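Local structure of mediator of RNA polymerase II transcription subunit 6 (Schizosaccharomyces pombe, 4H61) at residues 30-33 against 34-37. The protein is a subunit of the Mediator complex, the coactivator that relays signals from gene-specific regulatory proteins to the basal RNA polymerase II machinery. Numbering follows the deposited sequence.
Sequences EYFS and QSPF
Ser35 reaches back to the carbonyl of Phe32, and by accepting from the amide of Phe37 it makes an ST turn in the loop that follows helix 28-33. The backbone leaves the helix through two i to i+3 bonds: Gln34 N donates to Tyr31 O at 3.0 Å, and Ser35 N donates to Phe32 O. The serine side chain is short but busy. Its CB rests against Phe32 O, and one bond further OG donates to that same oxygen at 2.7 Å, lying in the carbonyl plane on a lone pair. Phe32 O is thus gripped by an amide and a hydroxyl of one residue, approached from different directions. The torsion responsible, chi1 83°, sets OG between the backbone N and carbonyl carbon of Ser35, from where it also accepts from Phe37 N at 3.3 Å. Serine suits this buried place because one small hydroxyl can both donate and accept; an alanine here would probably leave the Phe37 amide without this acceptor and Phe32 O with only the Ser35 amide of these two donors, so the turn would be less firmly fixed.

The same OG sits over one face of the Phe32 ring, offset toward its rim. With CG anti to the backbone N (chi1 -175°), that ring is carried toward Phe37, where its CZ and CE1 meet CB, and the two phenylalanine side chains cross at about a right angle. Both are large and apolar, as befits side chains packed on Ile110 of strand 109-112; Tyr103 meets Phe32 edge-to-face. Gln34, by contrast, is exposed, and its bent chain lays CG near Glu30 O. Across the turn, the apolar contact is made by the far end of the Phe32 ring, where CZ lies 3.6 Å from Phe37 CB.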
loop_
_atom_site.group_PDB
_atom_site.type_symbol
_atom_site.label_atom_id
_atom_site.label_comp_id
_atom_site.label_asym_id
_atom_site.label_seq_id
_atom_site.Cartn_x
_atom_site.Cartn_y
_atom_site.Cartn_z
ATOM N N GLU A 30 7.292 1.734 -5.873
ATOM C CA GLU A 30 7.435 2.466 -7.123
ATOM C C GLU A 30 7.113 1.531 -8.278
ATOM O O GLU A 30 6.473 1.926 -9.255
ATOM C CB GLU A 30 8.850 3.018 -7.268
ATOM C CG GLU A 30 9.022 3.949 -8.457
ATOM C CD GLU A 30 10.264 4.804 -8.339
ATOM O OE1 GLU A 30 10.657 5.117 -7.191
ATOM O OE2 GLU A 30 10.851 5.156 -9.388
ATOM N N TYR A 31 7.567 0.287 -8.147
ATOM C CA TYR A 31 7.254 -0.775 -9.091
ATOM C C TYR A 31 5.745 -0.896 -9.219
ATOM O O TYR A 31 5.189 -0.888 -10.324
ATOM C CB TYR A 31 7.828 -2.092 -8.568
ATOM C CG TYR A 31 7.706 -3.281 -9.497
ATOM C CD1 TYR A 31 8.041 -3.183 -10.843
ATOM C CD2 TYR A 31 7.293 -4.518 -9.011
ATOM C CE1 TYR A 31 7.947 -4.286 -11.686
ATOM C CE2 TYR A 31 7.199 -5.624 -9.843
ATOM C CZ TYR A 31 7.526 -5.504 -11.179
ATOM O OH TYR A 31 7.426 -6.609 -12.001
ATOM N N PHE A 32 5.096 -0.997 -8.066
ATOM C CA PHE A 32 3.654 -1.135 -7.994
ATOM C C PHE A 32 2.971 0.014 -8.726
ATOM O O PHE A 32 1.923 -0.173 -9.333
ATOM C CB PHE A 32 3.213 -1.184 -6.524
ATOM C CG PHE A 32 1.747 -1.437 -6.338
ATOM C CD1 PHE A 32 1.247 -2.731 -6.362
ATOM C CD2 PHE A 32 0.868 -0.377 -6.131
ATOM C CE1 PHE A 32 -0.104 -2.965 -6.194
ATOM C CE2 PHE A 32 -0.491 -0.594 -5.961
ATOM C CZ PHE A 32 -0.985 -1.888 -5.997
ATOM N N SER A 33 3.589 1.194 -8.690
ATOM C CA SER A 33 3.028 2.393 -9.327
ATOM C C SER A 33 2.908 2.324 -10.847
ATOM O O SER A 33 2.095 3.032 -11.437
ATOM C CB SER A 33 3.836 3.625 -8.945
ATOM O OG SER A 33 3.742 3.843 -7.552
ATOM N N GLN A 34 3.722 1.493 -11.484
ATOM C CA GLN A 34 3.682 1.385 -12.933
ATOM C C GLN A 34 2.650 0.337 -13.371
ATOM O O GLN A 34 2.472 0.077 -14.564
ATOM C CB GLN A 34 5.074 1.049 -13.475
ATOM C CG GLN A 34 6.149 2.076 -13.107
ATOM C CD GLN A 34 5.965 3.428 -13.803
ATOM O OE1 GLN A 34 5.778 3.504 -15.020
ATOM N NE2 GLN A 34 6.023 4.500 -13.026
ATOM N N SER A 35 1.960 -0.247 -12.395
ATOM C CA SER A 35 1.039 -1.347 -12.662
ATOM C C SER A 35 -0.402 -0.846 -12.685
ATOM O O SER A 35 -0.704 0.211 -12.121
ATOM C CB SER A 35 1.191 -2.424 -11.589
ATOM O OG SER A 35 0.424 -2.096 -10.439
ATOM N N PRO A 36 -1.302 -1.598 -13.340
ATOM C CA PRO A 36 -2.723 -1.224 -13.404
ATOM C C PRO A 36 -3.475 -1.382 -12.083
ATOM O O PRO A 36 -4.688 -1.156 -12.039
ATOM C CB PRO A 36 -3.301 -2.182 -14.450
ATOM C CG PRO A 36 -2.333 -3.323 -14.530
ATOM C CD PRO A 36 -0.982 -2.734 -14.223
ATOM N N PHE A 37 -2.778 -1.774 -11.023
ATOM C CA PHE A 37 -3.408 -1.873 -9.708
ATOM C C PHE A 37 -3.275 -0.539 -8.984
ATOM O O PHE A 37 -4.036 -0.215 -8.061
ATOM C CB PHE A 37 -2.785 -3.016 -8.900
ATOM C CG PHE A 37 -2.911 -4.360 -9.571
ATOM C CD1 PHE A 37 -4.159 -4.962 -9.718
ATOM C CD2 PHE A 37 -1.788 -5.019 -10.066
ATOM C CE1 PHE A 37 -4.288 -6.189 -10.338
ATOM C CE2 PHE A 37 -1.903 -6.265 -10.688
ATOM C CZ PHE A 37 -3.153 -6.848 -10.830
#